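PDB 3EU8: putative glucoamylase from Bacteroides fragilis NCTC 9343, which is of unknown function but is probably a glucoamylase-like glycoside hydrolase that releases glucose from alpha-glucans. Local coordinates for residues A[46-51]-A[368-373]; A[204-209]-A[223-228]; A[259-264]-A[283-288]. All blocks are in the same frame, centred on the assembly; numbering follows the deposited sequence.

Interaction 1 of 3, residues A[46-51]-A[368-373]; sequences ERYHMD and GPYGFY. With EDO (1,2-ethanediol), chain B.
Y48 on strand 47-49 and the selenomethionine M50 just past its end meet the turn carrying P369 and Y370. No direct hydrogen bond joins the segments; the contact is apolar, with one water bridge. The two tyrosine rings approach through their CE2 atoms, Y48 CE2 to Y370 CE2 being 3.8 Å. Y370 CE2 lies near the plane of the Y48 ring, at its edge, whereas Y48 CE2 reaches Y370 obliquely, so the rings are not stacked face on face. Their hydroxyls converge on a single water, 2.8 Å from Y48 OH and 2.7 Å from Y370 OH, which ties together the outer ends of both rings.

Beside them, M50 folds over rather than extending. With CG swung away from its carbonyl carbon (chi1 -59°), and further bends at chi2 (-50°) and chi3 (-79°), the chain brings CE to P369 CG at 3.5 Å, tighter than an ordinary carbon contact. The same fold sets SE near the plane of the Y370 ring, at its edge. Further back, M50 CG passes Y373 CE1 at 4.0 Å, the two side chains crossing at about a right angle.

Y48 and Y370 also rest on Y32 of helix 18-34. At the far end of the strand, R47 sends NH1 and NH2 to O1 of one ethanediol, each at 3.1 Å.

Residues 368-371 form a type I beta turn, closed by reciprocal backbone bonds, G368 N to G371 O and G371 N to G368 O. This is a two-residue beta hairpin between strands 367-368 and 371-372, and its tip packs at the protein surface beside strand 47-49, itself paired antiparallel with strand 386-388.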
loop_
_atom_site.group_PDB
_atom_site.type_symbol
_atom_site.label_atom_id
_atom_site.label_comp_id
_atom_site.label_asym_id
_atom_site.label_seq_id
_atom_site.Cartn_x
_atom_site.Cartn_y
_atom_site.Cartn_z
ATOM N N GLU A 46 1.434 -1.204 -13.277
ATOM C CA GLU A 46 0.156 -1.468 -12.613
ATOM C C GLU A 46 -0.045 -2.991 -12.557
ATOM O O GLU A 46 -0.426 -3.524 -11.538
ATOM C CB GLU A 46 -0.970 -0.803 -13.407
ATOM C CG GLU A 46 -2.387 -1.272 -13.137
ATOM C CD GLU A 46 -2.836 -1.002 -11.734
ATOM O OE1 GLU A 46 -2.173 -0.220 -11.028
ATOM O OE2 GLU A 46 -3.851 -1.570 -11.326
ATOM N N ARG A 47 0.224 -3.660 -13.685
ATOM C CA ARG A 47 -0.004 -5.110 -13.852
ATOM C C ARG A 47 1.093 -5.728 -14.723
ATOM O O ARG A 47 1.695 -5.055 -15.591
ATOM C CB ARG A 47 -1.355 -5.344 -14.490
ATOM C CG ARG A 47 -1.303 -4.876 -15.888
ATOM C CD ARG A 47 -2.567 -4.716 -16.514
ATOM N NE ARG A 47 -3.517 -3.776 -15.949
ATOM C CZ ARG A 47 -3.729 -2.518 -16.326
ATOM N NH1 ARG A 47 -2.956 -1.879 -17.178
ATOM N NH2 ARG A 47 -4.720 -1.864 -15.771
ATOM N N TYR A 48 1.367 -7.008 -14.485
ATOM C CA TYR A 48 2.355 -7.747 -15.245
ATOM C C TYR A 48 1.947 -9.228 -15.317
ATOM O O TYR A 48 1.841 -9.909 -14.297
ATOM C CB TYR A 48 3.691 -7.595 -14.575
ATOM C CG TYR A 48 4.921 -7.850 -15.417
ATOM C CD1 TYR A 48 5.132 -7.167 -16.604
ATOM C CD2 TYR A 48 5.920 -8.728 -14.983
ATOM C CE1 TYR A 48 6.283 -7.381 -17.355
ATOM C CE2 TYR A 48 7.080 -8.937 -15.732
ATOM C CZ TYR A 48 7.256 -8.252 -16.910
ATOM O OH TYR A 48 8.391 -8.444 -17.681
ATOM N N HIS A 49 1.721 -9.701 -16.549
ATOM C CA HIS A 49 1.104 -11.007 -16.821
ATOM C C HIS A 49 2.079 -11.947 -17.493
ATOM O O HIS A 49 2.519 -11.697 -18.634
ATOM C CB HIS A 49 -0.178 -10.853 -17.677
ATOM C CG HIS A 49 -1.253 -9.995 -17.061
ATOM N ND1 HIS A 49 -2.402 -9.650 -17.745
ATOM C CD2 HIS A 49 -1.367 -9.411 -15.834
ATOM C CE1 HIS A 49 -3.176 -8.906 -16.969
ATOM N NE2 HIS A 49 -2.579 -8.757 -15.799
HETATM N N MSE A 50 2.464 -13.026 -16.788
HETATM C CA MSE A 50 3.461 -13.967 -17.344
HETATM C C MSE A 50 2.931 -14.649 -18.614
HETATM O O MSE A 50 3.702 -15.090 -19.460
HETATM C CB MSE A 50 3.857 -15.051 -16.337
HETATM C CG MSE A 50 4.465 -14.549 -15.025
HETATM SE SE MSE A 50 5.901 -13.298 -15.218
HETATM C CE MSE A 50 7.196 -14.485 -15.594
ATOM N N ASP A 51 1.616 -14.726 -18.738
ATOM C CA ASP A 51 0.971 -15.262 -19.948
ATOM C C ASP A 51 0.903 -14.310 -21.156
ATOM O O ASP A 51 0.526 -14.745 -22.224
ATOM C CB ASP A 51 -0.440 -15.702 -19.589
ATOM C CG ASP A 51 -1.229 -14.612 -18.893
ATOM O OD1 ASP A 51 -1.087 -14.470 -17.648
ATOM O OD2 ASP A 51 -1.989 -13.893 -19.594
ATOM N N GLY A 368 5.775 -17.493 -8.127
ATOM C CA GLY A 368 6.433 -17.293 -9.385
ATOM C C GLY A 368 7.757 -16.576 -9.275
ATOM O O GLY A 368 8.290 -16.417 -8.191
ATOM N N PRO A 369 8.306 -16.175 -10.426
ATOM C CA PRO A 369 9.628 -15.550 -10.498
ATOM C C PRO A 369 9.757 -14.229 -9.769
ATOM O O PRO A 369 10.836 -13.921 -9.319
ATOM C CB PRO A 369 9.874 -15.373 -12.006
ATOM C CG PRO A 369 8.620 -15.670 -12.674
ATOM C CD PRO A 369 7.722 -16.405 -11.760
ATOM N N TYR A 370 8.667 -13.467 -9.649
ATOM C CA TYR A 370 8.671 -12.217 -8.900
ATOM C C TYR A 370 7.809 -12.312 -7.657
ATOM O O TYR A 370 7.231 -11.325 -7.221
ATOM C CB TYR A 370 8.241 -11.048 -9.790
ATOM C CG TYR A 370 9.063 -10.945 -11.056
ATOM C CD1 TYR A 370 10.408 -10.619 -10.991
ATOM C CD2 TYR A 370 8.504 -11.175 -12.318
ATOM C CE1 TYR A 370 11.185 -10.532 -12.132
ATOM C CE2 TYR A 370 9.275 -11.088 -13.464
ATOM C CZ TYR A 370 10.621 -10.756 -13.365
ATOM O OH TYR A 370 11.452 -10.666 -14.484
ATOM N N GLY A 371 7.740 -13.506 -7.091
ATOM C CA GLY A 371 7.071 -13.731 -5.828
ATOM C C GLY A 371 5.693 -14.324 -6.031
ATOM O O GLY A 371 5.390 -14.869 -7.077
ATOM N N PHE A 372 4.854 -14.226 -5.013
ATOM C CA PHE A 372 3.531 -14.817 -5.082
ATOM C C PHE A 372 2.699 -14.095 -6.112
ATOM O O PHE A 372 2.732 -12.878 -6.186
ATOM C CB PHE A 372 2.824 -14.725 -3.751
ATOM C CG PHE A 372 3.448 -15.536 -2.707
ATOM C CD1 PHE A 372 3.240 -16.912 -2.689
ATOM C CD2 PHE A 372 4.268 -14.948 -1.755
ATOM C CE1 PHE A 372 3.817 -17.670 -1.749
ATOM C CE2 PHE A 372 4.867 -15.722 -0.788
ATOM C CZ PHE A 372 4.640 -17.083 -0.786
ATOM N N TYR A 373 1.969 -14.861 -6.913
ATOM C CA TYR A 373 1.063 -14.274 -7.871
ATOM C C TYR A 373 -0.113 -13.662 -7.115
ATOM O O TYR A 373 -0.306 -13.928 -5.924
ATOM C CB TYR A 373 0.535 -15.328 -8.843
ATOM C CG TYR A 373 1.587 -15.931 -9.738
ATOM C CD1 TYR A 373 2.372 -15.125 -10.546
ATOM C CD2 TYR A 373 1.769 -17.309 -9.802
ATOM C CE1 TYR A 373 3.341 -15.660 -11.384
ATOM C CE2 TYR A 373 2.746 -17.868 -10.668
ATOM C CZ TYR A 373 3.516 -17.026 -11.468
ATOM O OH TYR A 373 4.492 -17.530 -12.318
HETATM C C1 EDO B . -4.770 1.860 -16.395
HETATM O O1 EDO B . -4.516 0.786 -17.328
HETATM C C2 EDO B . -6.246 1.963 -16.013
HETATM O O2 EDO B . -6.596 0.932 -15.073
HETATM O O HOH W 1 10.205 -10.350 -16.848
#

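Interaction 2 of 3, residues A[204-209]-A[223-228]; sequences ECLIMY and AVYHEG. With EDO (1,2-ethanediol), chain J.
The Y225 ring meets the other segment at its edge: L206 CD1 and Y209 CB both lie near its plane, at 3.7 Å from Y225 CE1 and 3.8 Å from Y225 CD1 respectively. Within its own helix, Y225 CD2 lies over one face of the H226 ring, toward the rim. The Y209 ring is approached obliquely by backbone, with V224 O, Y225 CA and G228 C around it. Its closest approach is Y209 CE1 to V224 O, 3.3 Å, and the same CE1 touches V224 CG1 at 3.7 Å, those side chains crossing at about a right angle.

Torsions explain the split of roles. Y225 has CG trans to its backbone N (chi1 178°), which carries its ring along the flank where L206 reaches it, while Y209 at chi1 -82° carries its ring out against the helix backbone, obliquely, its OH ending near G228. Both hydroxyls are anchored elsewhere, Y225 OH on D275 and Y209 OH on V199 O and L183 N. No hydrogen bond crosses between the segments. Beyond the contact, both E204 oxygens hold one ethanediol, with OE1 2.6 Å from its O2.

The fully buried contact thus joins the first turn of helix 206-214 to helix 222-229, which has a wider pi-type turn at 224-228. W229 of the latter touches L206 and meets both tyrosine rings, while I207 and M208 pack on helix 132-149.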
loop_
_atom_site.group_PDB
_atom_site.type_symbol
_atom_site.label_atom_id
_atom_site.label_comp_id
_atom_site.label_asym_id
_atom_site.label_seq_id
_atom_site.Cartn_x
_atom_site.Cartn_y
_atom_site.Cartn_z
ATOM N N GLU A 204 -8.761 2.938 3.635
ATOM C CA GLU A 204 -7.289 2.862 3.437
ATOM C C GLU A 204 -6.565 4.211 3.363
ATOM O O GLU A 204 -5.352 4.246 3.194
ATOM C CB GLU A 204 -6.979 2.077 2.154
ATOM C CG GLU A 204 -7.224 2.855 0.877
ATOM C CD GLU A 204 -8.661 2.730 0.326
ATOM O OE1 GLU A 204 -9.643 2.543 1.073
ATOM O OE2 GLU A 204 -8.782 2.836 -0.886
ATOM N N CYS A 205 -7.299 5.316 3.493
ATOM C CA CYS A 205 -6.785 6.659 3.145
ATOM C C CYS A 205 -6.215 7.529 4.245
ATOM O O CYS A 205 -6.054 8.720 4.016
ATOM C CB CYS A 205 -7.913 7.446 2.444
ATOM S SG CYS A 205 -8.530 6.620 0.974
ATOM N N LEU A 206 -5.974 6.985 5.453
ATOM C CA LEU A 206 -5.522 7.805 6.585
ATOM C C LEU A 206 -4.270 8.631 6.271
ATOM O O LEU A 206 -4.155 9.820 6.657
ATOM C CB LEU A 206 -5.269 6.935 7.815
ATOM C CG LEU A 206 -4.759 7.587 9.121
ATOM C CD1 LEU A 206 -5.651 8.717 9.609
ATOM C CD2 LEU A 206 -4.617 6.520 10.216
ATOM N N ILE A 207 -3.315 7.993 5.595
ATOM C CA ILE A 207 -2.012 8.616 5.346
ATOM C C ILE A 207 -2.182 9.899 4.537
ATOM O O ILE A 207 -1.412 10.831 4.711
ATOM C CB ILE A 207 -0.979 7.619 4.681
ATOM C CG1 ILE A 207 0.473 8.074 4.921
ATOM C CG2 ILE A 207 -1.257 7.394 3.184
ATOM C CD1 ILE A 207 0.851 8.112 6.440
HETATM N N MSE A 208 -3.204 9.951 3.678
HETATM C CA MSE A 208 -3.538 11.197 2.943
HETATM C C MSE A 208 -3.774 12.398 3.854
HETATM O O MSE A 208 -3.244 13.477 3.607
HETATM C CB MSE A 208 -4.818 11.014 2.100
HETATM C CG MSE A 208 -5.117 12.225 1.192
HETATM SE SE MSE A 208 -6.625 11.991 0.071
HETATM C CE MSE A 208 -8.030 11.984 1.531
ATOM N N TYR A 209 -4.615 12.199 4.871
ATOM C CA TYR A 209 -4.914 13.238 5.861
ATOM C C TYR A 209 -3.689 13.627 6.655
ATOM O O TYR A 209 -3.445 14.823 6.856
ATOM C CB TYR A 209 -6.088 12.831 6.783
ATOM C CG TYR A 209 -7.425 13.107 6.127
ATOM C CD1 TYR A 209 -8.053 14.350 6.259
ATOM C CD2 TYR A 209 -8.050 12.135 5.350
ATOM C CE1 TYR A 209 -9.305 14.633 5.621
ATOM C CE2 TYR A 209 -9.271 12.398 4.714
ATOM C CZ TYR A 209 -9.894 13.652 4.865
ATOM O OH TYR A 209 -11.072 13.872 4.232
ATOM N N ALA A 223 -8.864 20.818 11.510
ATOM C CA ALA A 223 -10.315 20.679 11.254
ATOM C C ALA A 223 -10.629 19.799 10.051
ATOM O O ALA A 223 -11.675 19.167 10.008
ATOM C CB ALA A 223 -10.965 22.048 11.024
ATOM N N VAL A 224 -9.745 19.807 9.053
ATOM C CA VAL A 224 -9.928 18.992 7.848
ATOM C C VAL A 224 -9.965 17.492 8.247
ATOM O O VAL A 224 -10.753 16.718 7.712
ATOM C CB VAL A 224 -8.822 19.297 6.766
ATOM C CG1 VAL A 224 -8.836 18.278 5.665
ATOM C CG2 VAL A 224 -8.986 20.727 6.194
ATOM N N TYR A 225 -9.106 17.106 9.192
ATOM C CA TYR A 225 -9.074 15.731 9.719
ATOM C C TYR A 225 -10.256 15.431 10.641
ATOM O O TYR A 225 -10.952 14.421 10.501
ATOM C CB TYR A 225 -7.740 15.520 10.450
ATOM C CG TYR A 225 -7.564 14.176 11.103
ATOM C CD1 TYR A 225 -7.380 13.029 10.360
ATOM C CD2 TYR A 225 -7.572 14.058 12.480
ATOM C CE1 TYR A 225 -7.211 11.806 10.976
ATOM C CE2 TYR A 225 -7.410 12.850 13.100
ATOM C CZ TYR A 225 -7.236 11.720 12.357
ATOM O OH TYR A 225 -7.088 10.516 13.035
ATOM N N HIS A 226 -10.481 16.313 11.604
ATOM C CA HIS A 226 -11.494 16.070 12.641
ATOM C C HIS A 226 -12.929 16.044 12.131
ATOM O O HIS A 226 -13.701 15.189 12.533
ATOM C CB HIS A 226 -11.337 17.088 13.755
ATOM C CG HIS A 226 -10.087 16.883 14.527
ATOM N ND1 HIS A 226 -9.819 15.699 15.181
ATOM C CD2 HIS A 226 -9.001 17.669 14.692
ATOM C CE1 HIS A 226 -8.626 15.785 15.749
ATOM N NE2 HIS A 226 -8.111 16.971 15.472
ATOM N N GLU A 227 -13.241 16.974 11.231
ATOM C CA GLU A 227 -14.538 17.058 10.586
ATOM C C GLU A 227 -14.653 16.176 9.341
ATOM O O GLU A 227 -15.659 15.531 9.145
ATOM C CB GLU A 227 -14.830 18.511 10.198
ATOM C CG GLU A 227 -14.855 19.492 11.419
ATOM C CD GLU A 227 -15.238 20.942 11.047
ATOM O OE1 GLU A 227 -15.912 21.182 9.990
ATOM O OE2 GLU A 227 -14.852 21.838 11.837
ATOM N N GLY A 228 -13.623 16.136 8.504
ATOM C CA GLY A 228 -13.703 15.433 7.213
ATOM C C GLY A 228 -13.482 13.932 7.315
ATOM O O GLY A 228 -14.355 13.130 6.977
HETATM C C1 EDO J . -11.973 2.679 -2.455
HETATM O O1 EDO J . -11.188 1.542 -2.075
HETATM C C2 EDO J . -12.622 3.287 -1.220
HETATM O O2 EDO J . -12.017 2.778 -0.021
#

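Interaction 3 of 3, residues A[259-264]-A[283-288]; sequences FWAQYS and NEMRNL. With EDO (1,2-ethanediol), chain Z; EDO (1,2-ethanediol), chain I; EDO (1,2-ethanediol), chain Y.
The carbonyl oxygen F259 O, which accepts two backbone bonds, from Q262 N at 2.9 Å and Y263 N at 3.1 Å, tightens the turn that presents A261 to M285 and L288. The closest pair of CA atoms, those of A261 and M285, are only 5.0 Å apart, a spacing possible because A261 brings nothing larger than a methyl group. Its CB meets M285 CB at 3.9 Å and L288 CD2 at 4.0 Å, so it sits against two residues one helical turn apart.

The selenomethionine M285 bends around this methyl: chi1 of -57° and chi2 of -45° curl the chain back until SE lies 3.7 Å from A261 CA. L288 reaches across with CD2, which also borders W260 CB. Beyond CB the indole turns away from the helix and meets F259 edge-to-face (T-shaped), its CD1 standing over the centre of the phenyl ring. In turn F259 CD2 lies over the centre of one Y263 face, with those two planes well short of perpendicular.

On the helix flank, E284 OE1 takes both H247 N and an ethanediol hydroxyl, O1 of the latter being 2.6 Å from OE1, while OE2 bonds to Y250 OH.

Helix 281-298 packs with M285 and L288 on the 259-264 segment, and with E284, N287 and L288 on strand 244-248. In the 3-10 segment that runs through 259-261, the carbonyls of W260 and A261 bond to Y202 OH and Y347 OH. Past it, Y263 leans on helix 389-404.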
loop_
_atom_site.group_PDB
_atom_site.type_symbol
_atom_site.label_atom_id
_atom_site.label_comp_id
_atom_site.label_asym_id
_atom_site.label_seq_id
_atom_site.Cartn_x
_atom_site.Cartn_y
_atom_site.Cartn_z
ATOM N N PHE A 259 -6.442 -4.944 2.953
ATOM C CA PHE A 259 -5.441 -3.903 2.593
ATOM C C PHE A 259 -5.657 -2.588 3.329
ATOM O O PHE A 259 -4.735 -1.802 3.456
ATOM C CB PHE A 259 -5.333 -3.673 1.051
ATOM C CG PHE A 259 -6.412 -2.738 0.438
ATOM C CD1 PHE A 259 -7.663 -3.216 0.055
ATOM C CD2 PHE A 259 -6.124 -1.407 0.200
ATOM C CE1 PHE A 259 -8.603 -2.378 -0.530
ATOM C CE2 PHE A 259 -7.070 -0.560 -0.328
ATOM C CZ PHE A 259 -8.306 -1.053 -0.719
ATOM N N TRP A 260 -6.870 -2.374 3.850
ATOM C CA TRP A 260 -7.147 -1.199 4.679
ATOM C C TRP A 260 -6.338 -1.174 5.966
ATOM O O TRP A 260 -6.115 -0.104 6.530
ATOM C CB TRP A 260 -8.639 -1.101 5.012
ATOM C CG TRP A 260 -9.552 -0.819 3.873
ATOM C CD1 TRP A 260 -9.258 -0.855 2.522
ATOM C CD2 TRP A 260 -10.950 -0.513 3.965
ATOM N NE1 TRP A 260 -10.373 -0.540 1.791
ATOM C CE2 TRP A 260 -11.431 -0.353 2.647
ATOM C CE3 TRP A 260 -11.838 -0.353 5.032
ATOM C CZ2 TRP A 260 -12.753 -0.021 2.376
ATOM C CZ3 TRP A 260 -13.144 -0.036 4.762
ATOM C CH2 TRP A 260 -13.595 0.114 3.446
ATOM N N ALA A 261 -5.925 -2.347 6.440
ATOM C CA ALA A 261 -5.017 -2.469 7.602
ATOM C C ALA A 261 -3.544 -2.158 7.263
ATOM O O ALA A 261 -2.691 -2.092 8.148
ATOM C CB ALA A 261 -5.146 -3.884 8.211
ATOM N N GLN A 262 -3.248 -1.939 5.984
ATOM C CA GLN A 262 -1.881 -2.060 5.494
ATOM C C GLN A 262 -1.304 -0.816 4.762
ATOM O O GLN A 262 -0.217 -0.367 5.075
ATOM C CB GLN A 262 -1.821 -3.300 4.602
ATOM C CG GLN A 262 -2.170 -4.594 5.339
ATOM C CD GLN A 262 -2.379 -5.794 4.457
ATOM O OE1 GLN A 262 -2.472 -5.679 3.230
ATOM N NE2 GLN A 262 -2.459 -6.984 5.085
ATOM N N TYR A 263 -2.014 -0.262 3.793
ATOM C CA TYR A 263 -1.424 0.775 2.915
ATOM C C TYR A 263 -0.949 2.029 3.645
ATOM O O TYR A 263 0.114 2.584 3.313
ATOM C CB TYR A 263 -2.412 1.174 1.831
ATOM C CG TYR A 263 -2.643 0.221 0.678
ATOM C CD1 TYR A 263 -2.200 -1.099 0.711
ATOM C CD2 TYR A 263 -3.356 0.649 -0.459
ATOM C CE1 TYR A 263 -2.421 -1.961 -0.347
ATOM C CE2 TYR A 263 -3.576 -0.216 -1.557
ATOM C CZ TYR A 263 -3.116 -1.520 -1.481
ATOM O OH TYR A 263 -3.344 -2.404 -2.485
ATOM N N SER A 264 -1.746 2.492 4.614
ATOM C CA SER A 264 -1.460 3.712 5.369
ATOM C C SER A 264 -0.478 3.450 6.509
ATOM O O SER A 264 -0.114 4.391 7.228
ATOM C CB SER A 264 -2.742 4.362 5.931
ATOM O OG SER A 264 -3.581 4.950 4.911
ATOM N N ASN A 283 -3.605 -2.321 17.519
ATOM C CA ASN A 283 -4.561 -3.299 17.993
ATOM C C ASN A 283 -5.755 -3.400 17.045
ATOM O O ASN A 283 -6.287 -4.500 16.827
ATOM C CB ASN A 283 -4.998 -2.970 19.414
ATOM C CG ASN A 283 -3.902 -3.285 20.458
ATOM O OD1 ASN A 283 -2.854 -3.855 20.146
ATOM N ND2 ASN A 283 -4.158 -2.906 21.688
ATOM N N GLU A 284 -6.177 -2.249 16.520
ATOM C CA GLU A 284 -7.317 -2.186 15.585
ATOM C C GLU A 284 -7.007 -2.937 14.315
ATOM O O GLU A 284 -7.827 -3.736 13.856
ATOM C CB GLU A 284 -7.671 -0.742 15.224
ATOM C CG GLU A 284 -8.826 -0.590 14.171
ATOM C CD GLU A 284 -10.203 -0.900 14.700
ATOM O OE1 GLU A 284 -10.331 -1.207 15.917
ATOM O OE2 GLU A 284 -11.171 -0.820 13.897
HETATM N N MSE A 285 -5.824 -2.706 13.756
HETATM C CA MSE A 285 -5.446 -3.388 12.489
HETATM C C MSE A 285 -5.120 -4.860 12.651
HETATM O O MSE A 285 -5.328 -5.652 11.748
HETATM C CB MSE A 285 -4.304 -2.642 11.799
HETATM C CG MSE A 285 -4.629 -1.158 11.494
HETATM SE SE MSE A 285 -6.381 -0.907 10.725
HETATM C CE MSE A 285 -6.761 0.631 11.717
ATOM N N ARG A 286 -4.595 -5.226 13.815
ATOM C CA ARG A 286 -4.391 -6.624 14.173
ATOM C C ARG A 286 -5.725 -7.356 14.250
ATOM O O ARG A 286 -5.838 -8.470 13.753
ATOM C CB ARG A 286 -3.624 -6.751 15.492
ATOM C CG ARG A 286 -3.559 -8.177 15.944
ATOM C CD ARG A 286 -2.717 -8.350 17.190
ATOM N NE ARG A 286 -2.967 -9.699 17.701
ATOM C CZ ARG A 286 -2.131 -10.737 17.619
ATOM N NH1 ARG A 286 -0.912 -10.606 17.090
ATOM N NH2 ARG A 286 -2.518 -11.914 18.109
ATOM N N ASN A 287 -6.718 -6.723 14.877
ATOM C CA ASN A 287 -8.055 -7.288 15.004
ATOM C C ASN A 287 -8.756 -7.360 13.660
ATOM O O ASN A 287 -9.454 -8.339 13.372
ATOM C CB ASN A 287 -8.923 -6.494 16.042
ATOM C CG ASN A 287 -8.679 -6.935 17.490
ATOM O OD1 ASN A 287 -7.701 -7.586 17.765
ATOM N ND2 ASN A 287 -9.564 -6.570 18.404
ATOM N N LEU A 288 -8.589 -6.344 12.826
ATOM C CA LEU A 288 -9.080 -6.433 11.409
ATOM C C LEU A 288 -8.533 -7.665 10.659
ATOM O O LEU A 288 -9.261 -8.328 9.913
ATOM C CB LEU A 288 -8.785 -5.146 10.618
ATOM C CG LEU A 288 -9.449 -5.010 9.235
ATOM C CD1 LEU A 288 -10.981 -5.216 9.271
ATOM C CD2 LEU A 288 -9.081 -3.640 8.664
HETATM C C1 EDO Z . -5.639 -6.772 19.647
HETATM O O1 EDO Z . -5.192 -7.629 18.586
HETATM C C2 EDO Z . -4.863 -7.169 20.878
HETATM O O2 EDO Z . -3.550 -7.508 20.401
HETATM C C1 EDO I . -9.291 -2.980 18.648
HETATM O O1 EDO I . -9.199 -1.614 18.232
HETATM C C2 EDO I . -10.657 -3.193 19.275
HETATM O O2 EDO I . -10.686 -2.382 20.431
HETATM C C1 EDO Y . -7.676 -10.336 20.654
HETATM O O1 EDO Y . -6.982 -10.531 19.418
HETATM C C2 EDO Y . -9.161 -10.205 20.347
HETATM O O2 EDO Y . -9.636 -11.357 19.646
#

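Overall arrangement
From the N terminus, residues 46-51 open the longest loop, which interaction 1 closes only at 368-373, over 300 residues later. Both other contacts fall within that span. Interaction 2 closes a short loop between 204-209 and 223-228, joining two consecutive helices; interaction 3 follows it in series, linking the 259-264 turn to helix 281-298. None cross. Interactions 2 and 3 touch: S264 OG bonds to E204 O and probably to I207 N, connecting the end of 259-264 to residues at and just before the start of helix 206-214. Interaction 1 stands apart, its centre about 33 Å from that of interaction 2 on the opposite side of the chain's centre, where it binds the early strand to the late hairpin.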